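Local coordinates for protein leucine aminopeptidase 1 (PDB 2HC9) that removes N-terminal amino acids, preferably leucine, from peptides with the help of two zinc ions per subunit, and probably acts as a digestive enzyme, at residues A[250-255]-A[359-364]; A[256-261]-A[307-312]; A[260-265]-A[330-335]. The protein carries 1 engineered substitution. All coordinates share one frame; numbering follows the deposited sequence.

Contact 1 of 3, residues A[250-255]-A[359-364]; sequences VGKGVV and DMATLT. With ZN (zinc ion), chain C.
Val250 to Lys252 lie alongside Asp359 to Ala361 as neighbouring parallel strands in the central mixed sheet of the M17 catalytic domain, and the pair illustrates how a residue on a parallel strand is delivered to an active site. The short strand axes approach to 4.8 Å and run 23° from parallel.

Backbone hydrogen bonds set the register. Met360 N donates to Val250 O at 2.9 Å, and Met360 O accepts from Lys252 N at 3.2 Å, so one residue is gripped at both its polar atoms by the two neighbours of Gly251. Val250 O also receives a CA-H...O contact from Asp359 CA at 3.1 Å. Beyond this point the chains part, and a water takes over the pairing: it accepts from Thr362 N and donates to Lys252 O.

Side-chain packing is confined to a few carbons. Val250 CB stands 4.0 Å from Asp359 CB. The carboxylate of that aspartate turns off to His455 and Trp453. Farther along, CB of Lys252 presses on CB of Ala361 at 3.5 Å, and Leu363 CD1 flanks the lysine at CD. Leu341 of helix 337-350 covers Val250, Asp359 and Ala361.

Metal binding completes the contact. Asp257, Asp275 and Glu336 share the zinc ion with Lys252, and Thr362 OG1 is hydrogen-bonded to Asp275, a second-shell link to this site. The lysine chain is stretched throughout, from a CG opposite the backbone N (chi1 175°) to its terminal bond; this extended shape carries Lys252 NZ past Ala361 and Leu363 to bind one of the two zinc ions at 2.1 Å.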
loop_
_atom_site.group_PDB
_atom_site.type_symbol
_atom_site.label_atom_id
_atom_site.label_comp_id
_atom_site.label_asym_id
_atom_site.label_seq_id
_atom_site.Cartn_x
_atom_site.Cartn_y
_atom_site.Cartn_z
ATOM N N VAL A 250 -10.707 -11.986 -34.697
ATOM C CA VAL A 250 -11.183 -10.797 -33.982
ATOM C C VAL A 250 -10.034 -10.327 -33.071
ATOM O O VAL A 250 -9.521 -11.100 -32.275
ATOM C CB VAL A 250 -12.470 -11.096 -33.158
ATOM C CG1 VAL A 250 -13.082 -9.771 -32.574
ATOM C CG2 VAL A 250 -13.554 -11.835 -34.051
ATOM N N GLY A 251 -9.649 -9.054 -33.179
ATOM C CA GLY A 251 -8.508 -8.530 -32.429
ATOM C C GLY A 251 -8.871 -7.354 -31.526
ATOM O O GLY A 251 -9.632 -6.452 -31.922
ATOM N N LYS A 252 -8.301 -7.356 -30.311
ATOM C CA LYS A 252 -8.418 -6.229 -29.371
ATOM C C LYS A 252 -7.469 -5.118 -29.774
ATOM O O LYS A 252 -6.234 -5.294 -29.731
ATOM C CB LYS A 252 -8.069 -6.674 -27.936
ATOM C CG LYS A 252 -8.061 -5.501 -26.905
ATOM C CD LYS A 252 -7.671 -5.998 -25.509
ATOM C CE LYS A 252 -7.535 -4.776 -24.573
ATOM N NZ LYS A 252 -7.170 -5.157 -23.148
ATOM N N GLY A 253 -8.047 -3.988 -30.181
ATOM C CA GLY A 253 -7.267 -2.834 -30.636
ATOM C C GLY A 253 -7.386 -1.626 -29.725
ATOM O O GLY A 253 -7.762 -0.531 -30.163
ATOM N N VAL A 254 -7.047 -1.815 -28.459
ATOM C CA VAL A 254 -7.047 -0.688 -27.540
ATOM C C VAL A 254 -5.740 0.085 -27.732
ATOM O O VAL A 254 -4.672 -0.329 -27.264
ATOM C CB VAL A 254 -7.246 -1.145 -26.072
ATOM C CG1 VAL A 254 -7.146 0.075 -25.130
ATOM C CG2 VAL A 254 -8.656 -1.809 -25.933
ATOM N N VAL A 255 -5.828 1.202 -28.458
ATOM C CA VAL A 255 -4.615 1.920 -28.849
ATOM C C VAL A 255 -3.885 2.509 -27.641
ATOM O O VAL A 255 -2.674 2.663 -27.654
ATOM C CB VAL A 255 -4.881 3.019 -29.914
ATOM C CG1 VAL A 255 -5.447 2.387 -31.196
ATOM C CG2 VAL A 255 -5.828 4.096 -29.396
ATOM N N ASP A 359 -10.490 -15.015 -31.198
ATOM C CA ASP A 359 -10.237 -13.656 -30.743
ATOM C C ASP A 359 -8.891 -13.653 -30.038
ATOM O O ASP A 359 -8.545 -14.615 -29.355
ATOM C CB ASP A 359 -11.405 -13.105 -29.880
ATOM C CG ASP A 359 -11.406 -13.651 -28.459
ATOM O OD1 ASP A 359 -12.193 -14.581 -28.170
ATOM O OD2 ASP A 359 -10.622 -13.138 -27.624
ATOM N N MET A 360 -8.098 -12.610 -30.262
ATOM C CA MET A 360 -6.772 -12.557 -29.671
ATOM C C MET A 360 -6.601 -11.176 -29.074
ATOM O O MET A 360 -6.969 -10.171 -29.695
ATOM C CB MET A 360 -5.707 -12.795 -30.740
ATOM C CG MET A 360 -4.287 -12.871 -30.169
ATOM S SD MET A 360 -2.993 -13.435 -31.313
ATOM C CE MET A 360 -2.826 -12.041 -32.474
ATOM N N ALA A 361 -6.035 -11.120 -27.875
ATOM C CA ALA A 361 -6.053 -9.883 -27.092
ATOM C C ALA A 361 -4.921 -9.887 -26.091
ATOM O O ALA A 361 -4.614 -10.915 -25.501
ATOM C CB ALA A 361 -7.362 -9.744 -26.344
ATOM N N THR A 362 -4.359 -8.702 -25.852
ATOM C CA THR A 362 -3.517 -8.476 -24.672
ATOM C C THR A 362 -4.473 -8.189 -23.512
ATOM O O THR A 362 -4.736 -7.029 -23.189
ATOM C CB THR A 362 -2.564 -7.268 -24.891
ATOM O OG1 THR A 362 -3.339 -6.142 -25.291
ATOM C CG2 THR A 362 -1.571 -7.564 -25.988
ATOM N N LEU A 363 -5.047 -9.238 -22.920
ATOM C CA LEU A 363 -6.276 -9.046 -22.168
ATOM C C LEU A 363 -6.024 -8.787 -20.685
ATOM O O LEU A 363 -6.598 -7.865 -20.115
ATOM C CB LEU A 363 -7.272 -10.219 -22.374
ATOM C CG LEU A 363 -8.716 -9.822 -22.014
ATOM C CD1 LEU A 363 -9.274 -8.721 -22.958
ATOM C CD2 LEU A 363 -9.606 -11.066 -22.070
ATOM N N THR A 364 -5.176 -9.601 -20.053
ATOM C CA THR A 364 -5.046 -9.592 -18.576
ATOM C C THR A 364 -3.592 -9.704 -18.131
ATOM O O THR A 364 -2.829 -10.457 -18.712
ATOM C CB THR A 364 -5.862 -10.744 -17.903
ATOM O OG1 THR A 364 -5.350 -12.041 -18.301
ATOM C CG2 THR A 364 -7.345 -10.639 -18.288
HETATM ZN ZN ZN C . -6.856 -3.330 -22.116
HETATM O O HOH W 1 -4.699 -6.504 -27.728
HETATM O O HOH W 2 -7.037 -4.024 -20.158
#

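Contact 2 of 3, residues A[256-261]-A[307-312]; sequences YDTGGL and NNVSPI. With ZN (zinc ion), chain B; ZN (zinc ion), chain C.
Asn307 is gripped from several directions by Tyr256, Asp257 and Thr258, and this end of the contact is densely bonded. Asn307 N donates to Tyr256 O at 3.0 Å. Asn307 O takes both Thr258 N and, at 2.7 Å, the hydroxyl OG1 of the same threonine, which approaches tilted from the carbonyl plane. The side chains of Asp257 and Asn307 extend together, their flat groups turned 40° apart; Asn307 ND2 reaches Asp257 OD1 at 2.9 Å from the syn side, somewhat out of the carboxylate plane. Gly259 N meets that oxygen from the opposite face, an Asx turn, so the group is held against rotation while OD2 bridges the two zinc ions, more loosely to the one that Lys252 binds. The motif is a single parallel bridge that carries strand 256-257 along the end of strand 297-307, followed by an ST turn in which Thr258 OG1, set between its own backbone N and carbonyl carbon (chi1 65°), accepts from Gly260 N. Farther out the bonding gives way to sparser van der Waals contact: Val309 CG2 rests 3.6 Å from Gly260 O, and in one of two modelled conformers Leu261 CD2 comes to 3.9 Å from Val309 CG1. Past Ser310 the loop leaves segment 256-261, with Ile312 exposed, although it touches Pro228 of a second subunit.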
loop_
_atom_site.group_PDB
_atom_site.type_symbol
_atom_site.label_atom_id
_atom_site.label_comp_id
_atom_site.label_asym_id
_atom_site.label_seq_id
_atom_site.Cartn_x
_atom_site.Cartn_y
_atom_site.Cartn_z
ATOM N N TYR A 256 -4.639 2.829 -26.594
ATOM C CA TYR A 256 -4.039 3.120 -25.296
ATOM C C TYR A 256 -5.035 2.801 -24.227
ATOM O O TYR A 256 -6.214 3.105 -24.375
ATOM C CB TYR A 256 -3.667 4.613 -25.171
ATOM C CG TYR A 256 -2.696 4.822 -24.049
ATOM C CD1 TYR A 256 -1.321 4.645 -24.256
ATOM C CD2 TYR A 256 -3.146 5.142 -22.764
ATOM C CE1 TYR A 256 -0.406 4.820 -23.212
ATOM C CE2 TYR A 256 -2.259 5.332 -21.725
ATOM C CZ TYR A 256 -0.911 5.168 -21.945
ATOM O OH TYR A 256 -0.082 5.359 -20.895
ATOM N N ASP A 257 -4.552 2.218 -23.138
ATOM C CA ASP A 257 -5.415 1.902 -22.002
ATOM C C ASP A 257 -4.930 2.662 -20.746
ATOM O O ASP A 257 -3.963 2.259 -20.100
ATOM C CB ASP A 257 -5.364 0.392 -21.768
ATOM C CG ASP A 257 -6.454 -0.091 -20.831
ATOM O OD1 ASP A 257 -7.311 0.738 -20.398
ATOM O OD2 ASP A 257 -6.442 -1.314 -20.557
ATOM N N THR A 258 -5.611 3.756 -20.395
ATOM C CA THR A 258 -5.344 4.426 -19.113
ATOM C C THR A 258 -5.976 3.658 -17.938
ATOM O O THR A 258 -5.719 3.987 -16.779
ATOM C CB THR A 258 -5.967 5.829 -19.054
ATOM O OG1 THR A 258 -7.391 5.692 -19.104
ATOM C CG2 THR A 258 -5.483 6.727 -20.227
ATOM N N GLY A 259 -6.804 2.659 -18.255
ATOM C CA GLY A 259 -7.621 1.950 -17.266
ATOM C C GLY A 259 -9.049 2.511 -17.200
ATOM O O GLY A 259 -9.987 1.837 -16.718
ATOM N N GLY A 260 -9.214 3.754 -17.660
ATOM C CA GLY A 260 -10.494 4.456 -17.532
ATOM C C GLY A 260 -10.630 5.092 -16.165
ATOM O O GLY A 260 -9.632 5.324 -15.474
ATOM N N LEU A 261 -11.855 5.400 -15.734
ATOM C CA LEU A 261 -11.991 6.059 -14.431
ATOM C C LEU A 261 -11.459 5.229 -13.257
ATOM O O LEU A 261 -10.992 5.799 -12.266
ATOM C CB LEU A 261 -13.426 6.532 -14.180
ATOM C CG LEU A 261 -13.804 7.874 -14.820
ATOM C CD1 LEU A 261 -15.326 8.009 -14.832
ATOM C CD2 LEU A 261 -13.175 9.091 -14.074
ATOM N N ASN A 307 -9.137 3.936 -24.339
ATOM C CA ASN A 307 -9.825 3.892 -23.040
ATOM C C ASN A 307 -9.242 5.005 -22.152
ATOM O O ASN A 307 -8.131 4.872 -21.615
ATOM C CB ASN A 307 -9.620 2.493 -22.406
ATOM C CG ASN A 307 -10.572 2.236 -21.238
ATOM O OD1 ASN A 307 -11.671 2.780 -21.194
ATOM N ND2 ASN A 307 -10.136 1.420 -20.275
ATOM N N ASN A 308 -9.957 6.128 -22.062
ATOM C CA ASN A 308 -9.414 7.322 -21.417
ATOM C C ASN A 308 -10.425 7.908 -20.432
ATOM O O ASN A 308 -11.450 7.294 -20.136
ATOM C CB ASN A 308 -8.928 8.367 -22.464
ATOM C CG ASN A 308 -7.674 9.143 -21.991
ATOM O OD1 ASN A 308 -7.669 9.739 -20.908
ATOM N ND2 ASN A 308 -6.622 9.162 -22.819
ATOM N N VAL A 309 -10.118 9.088 -19.903
ATOM C CA VAL A 309 -10.765 9.588 -18.700
ATOM C C VAL A 309 -11.437 10.939 -18.998
ATOM O O VAL A 309 -10.764 11.912 -19.370
ATOM C CB VAL A 309 -9.708 9.766 -17.566
ATOM C CG1 VAL A 309 -10.333 10.426 -16.351
ATOM C CG2 VAL A 309 -9.106 8.392 -17.205
ATOM N N SER A 310 -12.757 10.990 -18.844
ATOM C CA SER A 310 -13.487 12.265 -18.900
ATOM C C SER A 310 -14.841 12.082 -18.233
ATOM O O SER A 310 -15.210 10.948 -17.895
ATOM C CB SER A 310 -13.672 12.725 -20.357
ATOM O OG SER A 310 -14.778 12.062 -20.963
ATOM N N PRO A 311 -15.597 13.182 -18.063
ATOM C CA PRO A 311 -16.931 13.049 -17.467
ATOM C C PRO A 311 -17.920 12.184 -18.260
ATOM O O PRO A 311 -18.924 11.764 -17.697
ATOM C CB PRO A 311 -17.440 14.499 -17.418
ATOM C CG PRO A 311 -16.155 15.334 -17.380
ATOM C CD PRO A 311 -15.253 14.600 -18.332
ATOM N N ILE A 312 -17.645 11.921 -19.538
ATOM C CA ILE A 312 -18.501 11.025 -20.298
ATOM C C ILE A 312 -18.019 9.583 -20.342
ATOM O O ILE A 312 -18.697 8.732 -20.920
ATOM C CB ILE A 312 -18.836 11.568 -21.708
ATOM C CG1 ILE A 312 -17.582 11.613 -22.603
ATOM C CG2 ILE A 312 -19.595 12.908 -21.590
ATOM C CD1 ILE A 312 -17.917 11.631 -24.106
HETATM ZN ZN ZN B . -7.823 -2.312 -19.412
HETATM ZN ZN ZN C . -6.856 -3.330 -22.116
HETATM O O HOH W 2 -7.037 -4.024 -20.158
#

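Contact 3 of 3, residues A[260-265]-A[330-335]; sequences GLQIKT and INNTDA. With ZN (zinc ion), chain B.
Asn331 O receives the amide NE2 of Gln262 at 3.0 Å, with the acceptor lying in the plane of the glutamine amide, only 2° out of it. Two loops without regular structure are joined here first by one long polar side chain and then by a lysine paired with a metal ligand. The side chain of Asn331 turns the other way, to Ser424.

Asn332 begins a type I turn that closes at Ala335. Its CA lies close to Gln262 OE1, and its own OD1 accepts from Asp334 N in an Asx turn, bracing the turn that presents the aspartate.

Thr333 is tied to Gln262 twice. Thr333 N donates to Gln262 OE1 at 2.8 Å, from above the carbonyl plane, while Thr333 OG1 accepts from Gln262 N at 3.0 Å and is also hydrogen-bonded to Gly259 O. The glutamine amide therefore spans Asn331 and Thr333; NE2 also reaches Lys266 O of a neighbouring subunit.

The side chains of Asp334 and Lys264 cross at about a right angle. The lysine chain is straight until its last torsion, where a bend (chi4 -72°) swings Lys264 NZ into a salt bridge with Asp334, 2.9 Å from OD2 on its syn lone pair, with a weak second bond to OD1. A water donates to both OD2 and Gln262 O. The zinc ion is bound by Asp334 OD1 at 2.0 Å and by the backbone Asp334 O at 2.2 Å, with Asp257 and Glu336 among its other ligands.

Lys264 is a predicted active-site residue. With OD1 on the metal and OD2 held by Lys264 NZ and the water, the rotation of the Asp334 carboxylate is fixed, and the zinc probably polarises it.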
loop_
_atom_site.group_PDB
_atom_site.type_symbol
_atom_site.label_atom_id
_atom_site.label_comp_id
_atom_site.label_asym_id
_atom_site.label_seq_id
_atom_site.Cartn_x
_atom_site.Cartn_y
_atom_site.Cartn_z
ATOM N N GLY A 260 -9.214 3.754 -17.660
ATOM C CA GLY A 260 -10.494 4.456 -17.532
ATOM C C GLY A 260 -10.630 5.092 -16.165
ATOM O O GLY A 260 -9.632 5.324 -15.474
ATOM N N LEU A 261 -11.855 5.400 -15.734
ATOM C CA LEU A 261 -11.991 6.059 -14.431
ATOM C C LEU A 261 -11.459 5.229 -13.257
ATOM O O LEU A 261 -10.992 5.799 -12.266
ATOM C CB LEU A 261 -13.426 6.532 -14.180
ATOM C CG LEU A 261 -13.804 7.874 -14.820
ATOM C CD1 LEU A 261 -15.326 8.009 -14.832
ATOM C CD2 LEU A 261 -13.175 9.091 -14.074
ATOM N N GLN A 262 -11.489 3.898 -13.371
ATOM C CA GLN A 262 -10.712 3.052 -12.459
ATOM C C GLN A 262 -9.283 2.984 -12.999
ATOM O O GLN A 262 -8.849 1.997 -13.605
ATOM C CB GLN A 262 -11.340 1.666 -12.278
ATOM C CG GLN A 262 -12.612 1.746 -11.410
ATOM C CD GLN A 262 -13.503 0.558 -11.620
ATOM O OE1 GLN A 262 -14.087 0.404 -12.696
ATOM N NE2 GLN A 262 -13.626 -0.285 -10.599
ATOM N N ILE A 263 -8.574 4.087 -12.785
ATOM C CA ILE A 263 -7.342 4.395 -13.517
ATOM C C ILE A 263 -6.188 3.501 -13.099
ATOM O O ILE A 263 -6.085 3.106 -11.929
ATOM C CB ILE A 263 -7.000 5.891 -13.273
ATOM C CG1 ILE A 263 -6.022 6.439 -14.317
ATOM C CG2 ILE A 263 -6.538 6.147 -11.824
ATOM C CD1 ILE A 263 -6.006 8.014 -14.308
ATOM N N LYS A 264 -5.309 3.185 -14.057
ATOM C CA LYS A 264 -4.081 2.461 -13.760
ATOM C C LYS A 264 -3.142 3.291 -12.888
ATOM O O LYS A 264 -3.286 4.517 -12.776
ATOM C CB LYS A 264 -3.392 2.054 -15.066
ATOM C CG LYS A 264 -4.240 1.021 -15.839
ATOM C CD LYS A 264 -3.467 0.602 -17.115
ATOM C CE LYS A 264 -4.274 -0.426 -17.931
ATOM N NZ LYS A 264 -4.288 -1.780 -17.215
ATOM N N THR A 265 -2.214 2.603 -12.242
ATOM C CA THR A 265 -1.296 3.258 -11.313
ATOM C C THR A 265 -0.183 3.949 -12.083
ATOM O O THR A 265 -0.024 3.773 -13.312
ATOM C CB THR A 265 -0.646 2.255 -10.334
ATOM O OG1 THR A 265 0.153 1.321 -11.076
ATOM C CG2 THR A 265 -1.675 1.506 -9.514
ATOM N N ILE A 330 -20.814 -2.816 -15.799
ATOM C CA ILE A 330 -19.374 -2.571 -15.798
ATOM C C ILE A 330 -18.957 -2.262 -14.365
ATOM O O ILE A 330 -19.274 -1.182 -13.852
ATOM C CB ILE A 330 -19.013 -1.383 -16.706
ATOM C CG1 ILE A 330 -19.555 -1.609 -18.128
ATOM C CG2 ILE A 330 -17.465 -1.148 -16.709
ATOM C CD1 ILE A 330 -19.387 -0.393 -19.086
ATOM N N ASN A 331 -18.248 -3.193 -13.712
ATOM C CA ASN A 331 -17.669 -2.881 -12.399
ATOM C C ASN A 331 -16.167 -2.644 -12.456
ATOM O O ASN A 331 -15.532 -2.390 -11.441
ATOM C CB ASN A 331 -18.038 -3.952 -11.353
ATOM C CG ASN A 331 -17.486 -5.329 -11.691
ATOM O OD1 ASN A 331 -17.297 -5.672 -12.864
ATOM N ND2 ASN A 331 -17.231 -6.133 -10.657
ATOM N N ASN A 332 -15.604 -2.755 -13.659
ATOM C CA ASN A 332 -14.192 -2.518 -13.861
ATOM C C ASN A 332 -13.952 -1.904 -15.246
ATOM O O ASN A 332 -13.975 -2.592 -16.262
ATOM C CB ASN A 332 -13.399 -3.826 -13.693
ATOM C CG ASN A 332 -11.898 -3.610 -13.746
ATOM O OD1 ASN A 332 -11.418 -2.506 -14.025
ATOM N ND2 ASN A 332 -11.154 -4.668 -13.491
ATOM N N THR A 333 -13.720 -0.602 -15.271
ATOM C CA THR A 333 -13.501 0.122 -16.527
ATOM C C THR A 333 -12.219 -0.300 -17.218
ATOM O O THR A 333 -12.067 -0.036 -18.397
ATOM C CB THR A 333 -13.453 1.660 -16.329
ATOM O OG1 THR A 333 -12.332 2.001 -15.493
ATOM C CG2 THR A 333 -14.774 2.159 -15.699
ATOM N N ASP A 334 -11.302 -0.933 -16.476
ATOM C CA ASP A 334 -10.025 -1.442 -17.038
ATOM C C ASP A 334 -10.190 -2.871 -17.601
ATOM O O ASP A 334 -9.262 -3.435 -18.202
ATOM C CB ASP A 334 -8.967 -1.422 -15.932
ATOM C CG ASP A 334 -7.537 -1.494 -16.453
ATOM O OD1 ASP A 334 -7.287 -1.482 -17.684
ATOM O OD2 ASP A 334 -6.636 -1.546 -15.604
ATOM N N ALA A 335 -11.362 -3.466 -17.408
ATOM C CA ALA A 335 -11.671 -4.763 -18.028
ATOM C C ALA A 335 -12.447 -4.449 -19.325
ATOM O O ALA A 335 -13.590 -4.939 -19.558
ATOM C CB ALA A 335 -12.507 -5.627 -17.046
HETATM ZN ZN ZN B . -7.823 -2.312 -19.412
HETATM O O HOH W 3 -7.007 -0.104 -13.206
HETATM O O HOH W 2 -7.037 -4.024 -20.158
#

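Contacts 1, 2 and 3 all lie in the catalytic domain and converge on its pair of zinc ions. Strand 246-254 supplies contact 1 and is followed, after a corner at Val255, by strand 256-257 of contact 2, both in the same mixed sheet, although the centres of these contacts are about 17 Å apart. Contact 3 starts from the same loop as contact 2, sharing Gly260 and Leu261; their centres are about 8 Å apart, and Thr258 O to Lys264 N probably adds a hydrogen bond between them. Along the chain, contacts 2 and 3 are nested within the loop closed by contact 1. One water bound to both zinc ions joins all three, so residues distant in sequence form a single site.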